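Local structure of N-acetylmuramoyl-l-alanine amidase (Bartonella henselae, 3NE8) at residues Leu77-His82 with Ile149-Asn154; Leu53-Asp58 with Ser64-Lys69; Thr24-Lys29 with Glu198-Leu203. The protein probably hydrolyses, as a zinc-dependent amidase, the bond between N-acetylmuramic acid and L-alanine in peptidoglycan, remodelling the cell wall during bacterial division. All blocks are in the same frame, centred on the assembly; numbering follows the deposited sequence.

Overall arrangement
The three contacts lie in one alpha/beta domain built around a mixed sheet. Interactions 1 and 2, their centres about 16 Å apart, meet at strand 77-82: its Leu77 and Ile79 face helix 135-161, while Phe78 between them faces the other way, onto Thr54 and helix 63-72. The centre of interaction 3 lies about 22 Å from the centre of each of the others. Along the chain it spans both, pairing residues 24-29 with 198-203, whereas interaction 2 is a short local closure that ends before interaction 1 begins. Interactions 1 and 3 share the zinc ion through His82 and Glu28, and Lys29 bonds to the 53-58 loop, so the sheet core, this loop and the metal site are joined.

Interaction 1. Residues Leu77-His82 with Ile149-Asn154; sequences LFISIH and INFANN. With ZN (zinc ion), chain B.
Leu77 lays a methyl group over the Phe151 ring: CD2 sits 3.8 Å from the ring centroid and 12° off its normal, a CH-pi contact made over the centre of the face. Its other methyl, CD1, reaches the ring nearer its root, at 3.8 Å from Phe151 CD2. Ile79, two residues further along the strand, brings CD1 obliquely to the far end of the ring, 3.8 Å from Phe151 CE2. The ring gets there because its CG is anti to the backbone N (chi1 -178°), which sends it off the helix toward the strand. All three side chains are buried, and the contact is wholly apolar.

The same strand ends in the zinc site. His82 ND1 binds the zinc ion at 2.2 Å, and His82 NE2 donates to Ser80 OG at 3.0 Å, in the imidazole plane though bent (132° at the hydrogen). Ser80 OG is bonded in turn to Asp10, a second shell that may limit rotation of the zinc-bound ring. Strand 77-82 runs between the parallel strands 5-11 and 186-190, and Ile220 of helix 206-227 touches Leu77, Ile79 and Phe151, so that helices 135-161 and 206-227 together cover this side of the sheet.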
ATOM      1  N   LEU A  77      -5.073   6.183 -11.946  1.00  8.92           N
ATOM      2  CA  LEU A  77      -6.001   6.295 -10.828  1.00  8.13           C
ATOM      3  C   LEU A  77      -7.264   6.966 -11.342  1.00  8.25           C
ATOM      4  O   LEU A  77      -7.194   7.902 -12.147  1.00  9.02           O
ATOM      5  CB  LEU A  77      -5.379   7.137  -9.703  1.00  9.33           C
ATOM      6  CG  LEU A  77      -6.247   7.410  -8.470  1.00  9.35           C
ATOM      7  CD1 LEU A  77      -6.656   6.128  -7.743  1.00 11.01           C
ATOM      8  CD2 LEU A  77      -5.527   8.353  -7.519  1.00 11.72           C
ATOM      9  N   PHE A  78      -8.409   6.496 -10.862  1.00  7.69           N
ATOM     10  CA  PHE A  78      -9.730   6.995 -11.219  1.00  7.58           C
ATOM     11  C   PHE A  78     -10.484   7.282  -9.927  1.00  7.89           C
ATOM     12  O   PHE A  78     -10.564   6.418  -9.045  1.00  9.02           O
ATOM     13  CB  PHE A  78     -10.467   5.937 -12.045  1.00  8.35           C
ATOM     14  CG  PHE A  78     -11.884   6.301 -12.396  1.00  9.02           C
ATOM     15  CD1 PHE A  78     -12.155   7.239 -13.383  1.00  9.36           C
ATOM     16  CD2 PHE A  78     -12.953   5.706 -11.738  1.00 12.07           C
ATOM     17  CE1 PHE A  78     -13.467   7.561 -13.732  1.00 10.46           C
ATOM     18  CE2 PHE A  78     -14.262   6.037 -12.060  1.00 13.13           C
ATOM     19  CZ  PHE A  78     -14.519   6.966 -13.071  1.00 10.72           C
ATOM     20  N   ILE A  79     -11.021   8.494  -9.805  1.00  7.88           N
ATOM     21  CA  ILE A  79     -11.754   8.910  -8.615  1.00  7.45           C
ATOM     22  C   ILE A  79     -13.123   9.435  -9.024  1.00  7.64           C
ATOM     23  O   ILE A  79     -13.216  10.437  -9.741  1.00  7.90           O
ATOM     24  CB  ILE A  79     -10.995  10.018  -7.849  1.00  7.86           C
ATOM     25  CG1 ILE A  79      -9.575   9.561  -7.474  1.00  9.29           C
ATOM     26  CG2 ILE A  79     -11.777  10.426  -6.614  1.00  9.70           C
ATOM     27  CD1 ILE A  79      -8.718  10.656  -6.858  1.00 10.95           C
ATOM     28  N   SER A  80     -14.175   8.759  -8.581  1.00  7.97           N
ATOM     29  CA  SER A  80     -15.529   9.225  -8.833  1.00  7.93           C
ATOM     30  C   SER A  80     -16.002  10.001  -7.616  1.00  8.49           C
ATOM     31  O   SER A  80     -15.910   9.517  -6.477  1.00 10.19           O
ATOM     32  CB  SER A  80     -16.457   8.047  -9.114  1.00  8.37           C
ATOM     33  OG  SER A  80     -17.736   8.493  -9.559  1.00  9.22           O
ATOM     34  N   ILE A  81     -16.506  11.207  -7.861  1.00  8.47           N
ATOM     35  CA  ILE A  81     -16.808  12.178  -6.813  1.00  8.96           C
ATOM     36  C   ILE A  81     -18.319  12.342  -6.672  1.00  7.98           C
ATOM     37  O   ILE A  81     -19.007  12.621  -7.661  1.00  8.43           O
ATOM     38  CB  ILE A  81     -16.177  13.534  -7.188  1.00  8.74           C
ATOM     39  CG1 ILE A  81     -14.649  13.410  -7.249  1.00  9.92           C
ATOM     40  CG2 ILE A  81     -16.614  14.646  -6.231  1.00  9.48           C
ATOM     41  CD1 ILE A  81     -13.968  14.447  -8.101  1.00 12.80           C
ATOM     42  N   HIS A  82     -18.818  12.163  -5.446  1.00  8.19           N
ATOM     43  CA  HIS A  82     -20.247  12.132  -5.148  1.00  8.57           C
ATOM     44  C   HIS A  82     -20.611  12.907  -3.897  1.00  8.87           C
ATOM     45  O   HIS A  82     -19.747  13.210  -3.071  1.00 10.10           O
ATOM     46  CB  HIS A  82     -20.720  10.678  -5.033  1.00  8.99           C
ATOM     47  CG  HIS A  82     -20.760   9.997  -6.355  1.00  8.29           C
ATOM     48  ND1 HIS A  82     -21.919   9.890  -7.090  1.00  9.32           N
ATOM     49  CD2 HIS A  82     -19.766   9.505  -7.134  1.00  9.81           C
ATOM     50  CE1 HIS A  82     -21.642   9.323  -8.253  1.00 10.47           C
ATOM     51  NE2 HIS A  82     -20.347   9.077  -8.303  1.00 10.35           N
ATOM     52  N   ILE A 149      -7.489  -0.202  -2.812  1.00 10.00           N
ATOM     53  CA  ILE A 149      -7.526  -0.305  -1.351  0.54  9.66           C
ATOM     54  C   ILE A 149      -6.458   0.594  -0.718  1.00  9.37           C
ATOM     55  O   ILE A 149      -6.706   1.317   0.249  1.00 10.81           O
ATOM     56  CB  ILE A 149      -7.299  -1.782  -0.891  0.54 10.75           C
ATOM     57  CG1 ILE A 149      -8.466  -2.693  -1.306  0.54 11.06           C
ATOM     58  CG2 ILE A 149      -7.097  -1.863   0.616  0.54 10.63           C
ATOM     59  CD1 ILE A 149      -9.795  -2.331  -0.675  0.54 15.04           C
ATOM     60  N   ASN A 150      -5.247   0.503  -1.260  1.00 10.06           N
ATOM     61  CA  ASN A 150      -4.150   1.318  -0.765  1.00 10.46           C
ATOM     62  C   ASN A 150      -4.501   2.797  -0.840  1.00 10.91           C
ATOM     63  O   ASN A 150      -4.319   3.541   0.125  1.00 11.21           O
ATOM     64  CB  ASN A 150      -2.872   1.036  -1.556  1.00 11.14           C
ATOM     65  CG  ASN A 150      -1.741   1.944  -1.152  1.00 12.77           C
ATOM     66  OD1 ASN A 150      -1.580   3.021  -1.693  1.00 15.45           O
ATOM     67  ND2 ASN A 150      -0.952   1.514  -0.179  1.00 21.16           N
ATOM     68  N   PHE A 151      -5.015   3.237  -1.986  1.00  9.98           N
ATOM     69  CA  PHE A 151      -5.364   4.635  -2.116  1.00  8.66           C
ATOM     70  C   PHE A 151      -6.483   5.030  -1.155  1.00  9.78           C
ATOM     71  O   PHE A 151      -6.420   6.082  -0.510  1.00 10.70           O
ATOM     72  CB  PHE A 151      -5.738   4.979  -3.556  1.00  9.50           C
ATOM     73  CG  PHE A 151      -6.051   6.437  -3.751  1.00  9.30           C
ATOM     74  CD1 PHE A 151      -5.068   7.390  -3.554  1.00  9.55           C
ATOM     75  CD2 PHE A 151      -7.336   6.858  -4.068  1.00  9.35           C
ATOM     76  CE1 PHE A 151      -5.348   8.743  -3.712  1.00  9.40           C
ATOM     77  CE2 PHE A 151      -7.619   8.212  -4.227  1.00  8.49           C
ATOM     78  CZ  PHE A 151      -6.622   9.153  -4.044  1.00  9.72           C
ATOM     79  N   ALA A 152      -7.520   4.199  -1.067  1.00  9.19           N
ATOM     80  CA  ALA A 152      -8.611   4.488  -0.140  1.00 10.58           C
ATOM     81  C   ALA A 152      -8.079   4.690   1.282  1.00 11.79           C
ATOM     82  O   ALA A 152      -8.469   5.633   1.982  1.00 13.33           O
ATOM     83  CB  ALA A 152      -9.665   3.371  -0.170  1.00 11.25           C
ATOM     84  N   ASN A 153      -7.197   3.787   1.712  1.00 11.85           N
ATOM     85  CA  ASN A 153      -6.610   3.853   3.051  1.00 13.91           C
ATOM     86  C   ASN A 153      -5.858   5.138   3.269  1.00 12.66           C
ATOM     87  O   ASN A 153      -5.983   5.779   4.321  1.00 15.02           O
ATOM     88  CB  ASN A 153      -5.628   2.699   3.270  1.00 17.03           C
ATOM     89  CG  ASN A 153      -6.313   1.414   3.645  1.00 20.39           C
ATOM     90  OD1 ASN A 153      -7.483   1.409   4.031  1.00 21.15           O
ATOM     91  ND2 ASN A 153      -5.584   0.304   3.542  1.00 19.91           N
ATOM     92  N   ASN A 154      -5.069   5.523   2.279  1.00 12.82           N
ATOM     93  CA  ASN A 154      -4.292   6.738   2.418  1.00 15.46           C
ATOM     94  C   ASN A 154      -5.174   7.978   2.461  1.00 12.94           C
ATOM     95  O   ASN A 154      -4.910   8.901   3.232  1.00 13.98           O
ATOM     96  CB  ASN A 154      -3.249   6.865   1.317  1.00 22.69           C
ATOM     97  CG  ASN A 154      -2.071   7.714   1.748  1.00 24.41           C
ATOM     98  OD1 ASN A 154      -1.607   7.618   2.889  1.00 32.03           O
ATOM     99  ND2 ASN A 154      -1.581   8.548   0.845  1.00 26.27           N
TER
HETATM  100 ZN    ZN B   1     -23.976  10.244  -6.460  0.71  8.97          ZN

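Interaction 2. Residues Leu53-Asp58 with Ser64-Lys69; sequences LTRDSD and SERVKK
Arg55 and Arg66 bring their guanidinium groups together without stacking: Arg66 NH1 stands at the edge of the Arg55 group, near its plane, 4.5 Å from Arg55 NE, whereas the Arg66 group is met obliquely by that same nitrogen and by Thr54 OG1. Another part of the Arg55 edge is used by NH1, which donates to Ser57 O at 3.0 Å; the carbonyl oxygen lies in the guanidinium plane, but the donor sits above the carbonyl plane. Residues 53-58 form the loop leading from strand 49-53 into helix 63-72, the first half of a beta-alpha-beta crossover that passes over strand 5-11 to reach the parallel strand 77-82.

Both arginines have firmer partners than each other. Arg66 NH1 makes a salt bridge to Asp10 and also bonds to Pro11 O, while Arg55 NH2 bonds to Lys29 O at the start of helix 28-45. Asp10 also takes the hydroxyl of Thr54, and its negative charge probably eases the closeness of the two cations.

Thr54 is the pivot of the contact. With OG1 placed between the backbone N and the carbonyl carbon (chi1 56°), the hydroxyl is given to Asp10 and the methyl is turned to the helix, where CG2 lies 3.8 Å from Arg66 O and 4.1 Å from Arg66 CB. Lys69, one turn further along the helix, lays its aliphatic chain alongside the threonine backbone: its CD comes to 3.4 Å from Thr54 O and its CE to 3.5 Å from that oxygen.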
ATOM      1  N   LEU A  53     -10.833  15.158 -16.663  1.00  9.53           N
ATOM      2  CA  LEU A  53     -12.163  14.934 -16.119  1.00  8.34           C
ATOM      3  C   LEU A  53     -13.011  14.139 -17.120  1.00  8.92           C
ATOM      4  O   LEU A  53     -12.877  14.331 -18.335  1.00 10.18           O
ATOM      5  CB  LEU A  53     -12.842  16.274 -15.812  1.00  9.23           C
ATOM      6  CG  LEU A  53     -12.628  16.866 -14.418  1.00 10.56           C
ATOM      7  CD1 LEU A  53     -11.145  17.070 -14.087  1.00 10.37           C
ATOM      8  CD2 LEU A  53     -13.391  18.175 -14.266  1.00 11.66           C
ATOM      9  N   THR A  54     -13.881  13.260 -16.628  1.00  8.55           N
ATOM     10  CA  THR A  54     -14.806  12.565 -17.521  1.00  8.34           C
ATOM     11  C   THR A  54     -15.757  13.549 -18.217  1.00  9.06           C
ATOM     12  O   THR A  54     -16.136  13.335 -19.362  1.00  9.31           O
ATOM     13  CB  THR A  54     -15.621  11.500 -16.779  1.00  8.24           C
ATOM     14  OG1 THR A  54     -16.300  12.127 -15.695  1.00  8.37           O
ATOM     15  CG2 THR A  54     -14.711  10.377 -16.261  1.00  8.39           C
ATOM     16  N   ARG A  55     -16.187  14.572 -17.484  1.00  8.85           N
ATOM     17  CA  ARG A  55     -16.948  15.693 -18.030  1.00  9.21           C
ATOM     18  C   ARG A  55     -16.422  16.958 -17.390  1.00  9.19           C
ATOM     19  O   ARG A  55     -16.079  16.972 -16.200  1.00  9.46           O
ATOM     20  CB  ARG A  55     -18.447  15.560 -17.743  1.00  9.93           C
ATOM     21  CG  ARG A  55     -18.822  15.678 -16.261  1.00 10.28           C
ATOM     22  CD  ARG A  55     -20.309  15.460 -16.044  1.00 11.07           C
ATOM     23  NE  ARG A  55     -20.719  15.496 -14.638  1.00  9.94           N
ATOM     24  CZ  ARG A  55     -21.205  16.567 -14.014  1.00  8.24           C
ATOM     25  NH1 ARG A  55     -21.313  17.725 -14.657  1.00  9.79           N
ATOM     26  NH2 ARG A  55     -21.594  16.483 -12.751  1.00  8.78           N
ATOM     27  N   ASP A  56     -16.343  18.017 -18.192  1.00  9.88           N
ATOM     28  CA  ASP A  56     -16.013  19.348 -17.689  1.00 11.48           C
ATOM     29  C   ASP A  56     -17.097  20.326 -18.121  1.00 10.26           C
ATOM     30  O   ASP A  56     -16.831  21.474 -18.499  1.00 12.02           O
ATOM     31  CB  ASP A  56     -14.629  19.796 -18.150  1.00 11.18           C
ATOM     32  CG  ASP A  56     -14.064  20.921 -17.301  1.00 10.38           C
ATOM     33  OD1 ASP A  56     -13.061  21.514 -17.732  1.00 12.08           O
ATOM     34  OD2 ASP A  56     -14.627  21.222 -16.226  1.00 11.41           O
ATOM     35  N   SER A  57     -18.328  19.844 -18.056  1.00 11.08           N
ATOM     36  CA  SER A  57     -19.517  20.601 -18.407  1.00 10.54           C
ATOM     37  C   SER A  57     -20.704  19.812 -17.894  1.00 10.10           C
ATOM     38  O   SER A  57     -20.549  18.694 -17.376  1.00 10.58           O
ATOM     39  CB  SER A  57     -19.623  20.768 -19.919  1.00 13.20           C
ATOM     40  OG  SER A  57     -19.829  19.519 -20.550  1.00 14.29           O
ATOM     41  N   ASP A  58     -21.890  20.386 -18.052  1.00 11.45           N
ATOM     42  CA  ASP A  58     -23.111  19.789 -17.540  1.00 11.35           C
ATOM     43  C   ASP A  58     -23.696  18.848 -18.582  1.00 11.42           C
ATOM     44  O   ASP A  58     -24.580  19.235 -19.353  1.00 16.52           O
ATOM     45  CB  ASP A  58     -24.116  20.887 -17.189  1.00 14.99           C
ATOM     46  CG  ASP A  58     -25.346  20.344 -16.517  1.00 15.33           C
ATOM     47  OD1 ASP A  58     -25.237  19.322 -15.829  1.00 15.07           O
ATOM     48  OD2 ASP A  58     -26.425  20.946 -16.682  1.00 22.29           O
ATOM     49  N   SER A  64     -20.588   3.310 -17.688  1.00 11.47           N
ATOM     50  CA  SER A  64     -19.612   2.627 -18.523  1.00 11.67           C
ATOM     51  C   SER A  64     -18.779   3.596 -19.355  1.00 11.89           C
ATOM     52  O   SER A  64     -17.616   3.311 -19.680  1.00 12.28           O
ATOM     53  CB  SER A  64     -20.304   1.619 -19.437  1.00 14.18           C
ATOM     54  OG  SER A  64     -21.184   2.285 -20.331  1.00 16.93           O
ATOM     55  N   GLU A  65     -19.365   4.727 -19.737  1.00 11.45           N
ATOM     56  CA  GLU A  65     -18.627   5.715 -20.507  0.56 11.24           C
ATOM     57  C   GLU A  65     -17.574   6.403 -19.633  1.00 10.94           C
ATOM     58  O   GLU A  65     -16.498   6.748 -20.113  1.00 10.48           O
ATOM     59  CB  GLU A  65     -19.576   6.744 -21.118  0.56 13.79           C
ATOM     60  CG  GLU A  65     -18.947   7.583 -22.206  0.56 14.25           C
ATOM     61  CD  GLU A  65     -18.722   6.803 -23.492  0.56 20.48           C
ATOM     62  OE1 GLU A  65     -19.288   5.698 -23.630  0.56 21.28           O
ATOM     63  OE2 GLU A  65     -17.984   7.298 -24.367  0.56 25.78           O
ATOM     64  N   ARG A  66     -17.885   6.601 -18.356  1.00 10.14           N
ATOM     65  CA  ARG A  66     -16.918   7.184 -17.430  1.00  9.08           C
ATOM     66  C   ARG A  66     -15.715   6.247 -17.268  1.00  9.65           C
ATOM     67  O   ARG A  66     -14.561   6.685 -17.314  1.00  9.82           O
ATOM     68  CB  ARG A  66     -17.609   7.471 -16.095  1.00 10.00           C
ATOM     69  CG  ARG A  66     -18.773   8.459 -16.237  1.00  9.05           C
ATOM     70  CD  ARG A  66     -19.664   8.446 -15.016  1.00  9.48           C
ATOM     71  NE  ARG A  66     -20.914   9.176 -15.224  1.00 10.09           N
ATOM     72  CZ  ARG A  66     -21.162  10.399 -14.761  1.00  8.96           C
ATOM     73  NH1 ARG A  66     -20.237  11.065 -14.072  1.00  9.77           N
ATOM     74  NH2 ARG A  66     -22.336  10.971 -15.010  1.00 10.57           N
ATOM     75  N   VAL A  67     -15.990   4.957 -17.115  1.00  9.29           N
ATOM     76  CA  VAL A  67     -14.921   3.954 -17.004  1.00  8.88           C
ATOM     77  C   VAL A  67     -14.085   3.921 -18.283  1.00 10.74           C
ATOM     78  O   VAL A  67     -12.848   3.898 -18.232  1.00 10.78           O
ATOM     79  CB  VAL A  67     -15.507   2.571 -16.695  1.00  9.76           C
ATOM     80  CG1 VAL A  67     -14.423   1.495 -16.734  1.00 13.15           C
ATOM     81  CG2 VAL A  67     -16.186   2.573 -15.335  1.00 11.78           C
ATOM     82  N   LYS A  68     -14.747   3.942 -19.430  1.00 10.86           N
ATOM     83  CA  LYS A  68     -14.053   3.915 -20.710  0.55 11.10           C
ATOM     84  C   LYS A  68     -13.111   5.111 -20.853  1.00 11.45           C
ATOM     85  O   LYS A  68     -12.003   4.985 -21.365  1.00 12.53           O
ATOM     86  CB  LYS A  68     -15.076   3.883 -21.846  0.55 13.59           C
ATOM     87  CG  LYS A  68     -14.498   3.939 -23.250  0.55 14.86           C
ATOM     88  CD  LYS A  68     -15.607   3.727 -24.279  0.55 20.63           C
ATOM     89  CE  LYS A  68     -15.152   4.064 -25.691  0.55 28.02           C
ATOM     90  NZ  LYS A  68     -15.061   5.535 -25.911  0.55 28.35           N
ATOM     91  N   LYS A  69     -13.552   6.278 -20.399  1.00 11.46           N
ATOM     92  CA  LYS A  69     -12.712   7.470 -20.485  1.00 12.35           C
ATOM     93  C   LYS A  69     -11.442   7.315 -19.647  1.00 11.08           C
ATOM     94  O   LYS A  69     -10.364   7.725 -20.072  1.00 13.44           O
ATOM     95  CB  LYS A  69     -13.500   8.722 -20.087  1.00 11.98           C
ATOM     96  CG  LYS A  69     -14.546   9.137 -21.122  1.00 14.64           C
ATOM     97  CD  LYS A  69     -15.403  10.291 -20.609  1.00 14.51           C
ATOM     98  CE  LYS A  69     -16.439  10.747 -21.634  1.00 17.29           C
ATOM     99  NZ  LYS A  69     -15.816  11.196 -22.909  1.00 19.85           N
TER

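Interaction 3. Residues Thr24-Lys29 with Glu198-Leu203; sequences TGILEK and EDEKLL. With ZN (zinc ion), chain B.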
ATOM      1  N   THR A  24     -31.332  23.591   0.413  1.00 15.91           N
ATOM      2  CA  THR A  24     -31.151  24.910  -0.191  1.00 16.07           C
ATOM      3  C   THR A  24     -31.352  24.912  -1.704  1.00 17.04           C
ATOM      4  O   THR A  24     -31.299  25.966  -2.337  1.00 17.61           O
ATOM      5  CB  THR A  24     -29.747  25.469   0.082  1.00 16.55           C
ATOM      6  OG1 THR A  24     -28.767  24.604  -0.508  1.00 16.58           O
ATOM      7  CG2 THR A  24     -29.486  25.597   1.578  1.00 20.10           C
ATOM      8  N   GLY A  25     -31.569  23.736  -2.283  1.00 14.90           N
ATOM      9  CA  GLY A  25     -31.721  23.606  -3.719  1.00 14.35           C
ATOM     10  C   GLY A  25     -30.452  23.187  -4.436  1.00 13.82           C
ATOM     11  O   GLY A  25     -30.479  22.871  -5.626  1.00 14.20           O
ATOM     12  N   ILE A  26     -29.333  23.186  -3.722  1.00 13.09           N
ATOM     13  CA  ILE A  26     -28.070  22.806  -4.341  1.00 13.34           C
ATOM     14  C   ILE A  26     -28.127  21.364  -4.869  1.00 12.45           C
ATOM     15  O   ILE A  26     -28.664  20.468  -4.204  1.00 14.23           O
ATOM     16  CB  ILE A  26     -26.892  23.003  -3.363  1.00 13.54           C
ATOM     17  CG1 ILE A  26     -25.553  22.859  -4.092  1.00 14.53           C
ATOM     18  CG2 ILE A  26     -27.003  22.039  -2.181  1.00 14.59           C
ATOM     19  CD1 ILE A  26     -24.381  23.372  -3.279  1.00 22.54           C
ATOM     20  N   LEU A  27     -27.568  21.145  -6.059  1.00 11.84           N
ATOM     21  CA  LEU A  27     -27.608  19.835  -6.708  1.00 11.60           C
ATOM     22  C   LEU A  27     -26.266  19.129  -6.676  1.00 10.14           C
ATOM     23  O   LEU A  27     -25.218  19.732  -6.940  1.00 10.61           O
ATOM     24  CB  LEU A  27     -28.029  19.974  -8.173  1.00 12.36           C
ATOM     25  CG  LEU A  27     -29.456  20.445  -8.449  1.00 13.61           C
ATOM     26  CD1 LEU A  27     -29.687  20.547  -9.950  1.00 15.75           C
ATOM     27  CD2 LEU A  27     -30.440  19.475  -7.825  1.00 16.32           C
ATOM     28  N   GLU A  28     -26.313  17.832  -6.395  1.00  9.95           N
ATOM     29  CA  GLU A  28     -25.123  17.005  -6.401  1.00  9.26           C
ATOM     30  C   GLU A  28     -24.310  17.179  -7.685  1.00  9.54           C
ATOM     31  O   GLU A  28     -23.089  17.319  -7.621  1.00  9.40           O
ATOM     32  CB  GLU A  28     -25.499  15.538  -6.197  1.00  9.53           C
ATOM     33  CG  GLU A  28     -24.303  14.615  -6.158  1.00  9.66           C
ATOM     34  CD  GLU A  28     -24.686  13.172  -5.974  1.00 10.54           C
ATOM     35  OE1 GLU A  28     -25.895  12.848  -6.001  1.00 11.43           O
ATOM     36  OE2 GLU A  28     -23.755  12.354  -5.826  1.00  9.96           O
ATOM     37  N   LYS A  29     -24.966  17.203  -8.844  1.00  8.98           N
ATOM     38  CA  LYS A  29     -24.212  17.281 -10.092  1.00  9.38           C
ATOM     39  C   LYS A  29     -23.368  18.546 -10.173  1.00  8.98           C
ATOM     40  O   LYS A  29     -22.325  18.555 -10.832  1.00  9.72           O
ATOM     41  CB  LYS A  29     -25.134  17.180 -11.316  1.00  9.66           C
ATOM     42  CG  LYS A  29     -26.067  18.366 -11.532  1.00 10.21           C
ATOM     43  CD  LYS A  29     -26.630  18.358 -12.945  1.00 10.79           C
ATOM     44  CE  LYS A  29     -27.629  19.483 -13.171  1.00 12.03           C
ATOM     45  NZ  LYS A  29     -28.045  19.529 -14.609  1.00 11.98           N
ATOM     46  N   GLU A 198     -25.930  19.255   8.077  1.00 16.55           N
ATOM     47  CA  GLU A 198     -24.613  19.770   8.412  1.00 16.88           C
ATOM     48  C   GLU A 198     -23.638  19.555   7.258  1.00 15.53           C
ATOM     49  O   GLU A 198     -22.857  20.449   6.918  1.00 16.82           O
ATOM     50  CB  GLU A 198     -24.091  19.139   9.704  1.00 18.07           C
ATOM     51  CG  GLU A 198     -24.885  19.539  10.937  1.00 28.20           C
ATOM     52  CD  GLU A 198     -24.899  21.039  11.151  1.00 38.32           C
ATOM     53  OE1 GLU A 198     -23.858  21.693  10.919  1.00 39.18           O
ATOM     54  OE2 GLU A 198     -25.955  21.565  11.558  1.00 41.70           O
ATOM     55  N   ASP A 199     -23.671  18.373   6.647  1.00 15.92           N
ATOM     56  CA  ASP A 199     -22.842  18.147   5.466  1.00 13.84           C
ATOM     57  C   ASP A 199     -23.200  19.123   4.346  1.00 12.96           C
ATOM     58  O   ASP A 199     -22.315  19.605   3.641  1.00 14.32           O
ATOM     59  CB  ASP A 199     -22.944  16.701   4.965  1.00 13.97           C
ATOM     60  CG  ASP A 199     -22.013  15.754   5.705  1.00 13.96           C
ATOM     61  OD1 ASP A 199     -21.443  16.149   6.751  1.00 18.11           O
ATOM     62  OD2 ASP A 199     -21.856  14.606   5.251  1.00 13.89           O
ATOM     63  N   GLU A 200     -24.486  19.406   4.161  1.00 13.42           N
ATOM     64  CA  GLU A 200     -24.883  20.352   3.130  1.00 13.14           C
ATOM     65  C   GLU A 200     -24.194  21.703   3.339  1.00 15.59           C
ATOM     66  O   GLU A 200     -23.752  22.332   2.375  1.00 14.94           O
ATOM     67  CB  GLU A 200     -26.404  20.509   3.069  1.00 13.98           C
ATOM     68  CG  GLU A 200     -26.846  21.451   1.953  1.00 14.36           C
ATOM     69  CD  GLU A 200     -28.341  21.503   1.773  1.00 15.11           C
ATOM     70  OE1 GLU A 200     -29.056  20.674   2.365  1.00 19.16           O
ATOM     71  OE2 GLU A 200     -28.809  22.384   1.021  1.00 16.63           O
ATOM     72  N   LYS A 201     -24.082  22.145   4.590  1.00 15.97           N
ATOM     73  CA  LYS A 201     -23.415  23.419   4.883  1.00 17.32           C
ATOM     74  C   LYS A 201     -21.925  23.396   4.540  1.00 16.68           C
ATOM     75  O   LYS A 201     -21.383  24.393   4.063  1.00 20.26           O
ATOM     76  CB  LYS A 201     -23.624  23.838   6.341  1.00 20.50           C
ATOM     77  CG  LYS A 201     -25.018  24.357   6.635  1.00 24.63           C
ATOM     78  CD  LYS A 201     -25.150  24.801   8.087  1.00 32.58           C
ATOM     79  CE  LYS A 201     -26.500  25.452   8.339  1.00 43.40           C
ATOM     80  NZ  LYS A 201     -26.634  25.964   9.735  1.00 50.97           N
ATOM     81  N   LEU A 202     -21.262  22.267   4.772  1.00 15.95           N
ATOM     82  CA  LEU A 202     -19.871  22.117   4.355  1.00 16.48           C
ATOM     83  C   LEU A 202     -19.762  22.087   2.842  1.00 16.66           C
ATOM     84  O   LEU A 202     -18.908  22.751   2.248  1.00 16.05           O
ATOM     85  CB  LEU A 202     -19.283  20.820   4.912  1.00 16.70           C
ATOM     86  CG  LEU A 202     -19.233  20.706   6.433  1.00 18.23           C
ATOM     87  CD1 LEU A 202     -18.740  19.335   6.852  1.00 17.53           C
ATOM     88  CD2 LEU A 202     -18.346  21.798   7.027  1.00 21.50           C
ATOM     89  N   LEU A 203     -20.641  21.314   2.217  1.00 14.63           N
ATOM     90  CA  LEU A 203     -20.604  21.091   0.771  0.51 15.87           C
ATOM     91  C   LEU A 203     -20.761  22.375  -0.030  1.00 14.85           C
ATOM     92  O   LEU A 203     -20.255  22.485  -1.152  1.00 16.58           O
ATOM     93  CB  LEU A 203     -21.692  20.094   0.361  0.51 15.48           C
ATOM     94  CG  LEU A 203     -21.475  18.648   0.807  0.51 17.78           C
ATOM     95  CD1 LEU A 203     -22.743  17.830   0.629  0.51 19.60           C
ATOM     96  CD2 LEU A 203     -20.313  18.028   0.052  0.51 17.40           C
TER
HETATM   97 ZN    ZN B   1     -23.976  10.244  -6.460  0.71  8.97          ZN
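Glu200 reaches from helix 197-203 to grip Thr24 with a single carboxylate oxygen. OE2 accepts the backbone amide of Thr24 at 2.9 Å (Thr24 N to Glu200 OE2, 166° at the hydrogen) on its syn lone pair, and the hydroxyl of the same residue almost in line with its C-O bond, with 2.7 Å between Thr24 OG1 and Glu200 OE2. The other oxygen, OE1, is bonded to the amide of Val23, so two successive backbone N-H groups face one carboxylate. Three donors on a largely buried acid would be expected to keep it ionised and to hold the group from turning. Its chain is extended, with CG anti to the backbone N (chi1 -177°), which carries the carboxylate across to the loop. Ile26 covers one flank, its CG2 3.7 Å from Glu200 OE2.

Beyond this grip the contact is loose. Thr24 itself is exposed, and Leu203 is turned toward residues 24-29 without closely touching them.

Past Ile26 the chain reaches Leu27, the N-cap residue of helix 28-45, and then Glu28, whose OE2 binds the zinc ion at 2.2 Å. The tethered loop thus leads into the metal site, completed by His13, His82, Asp84 and Glu115, consistent with a zinc-dependent amidase.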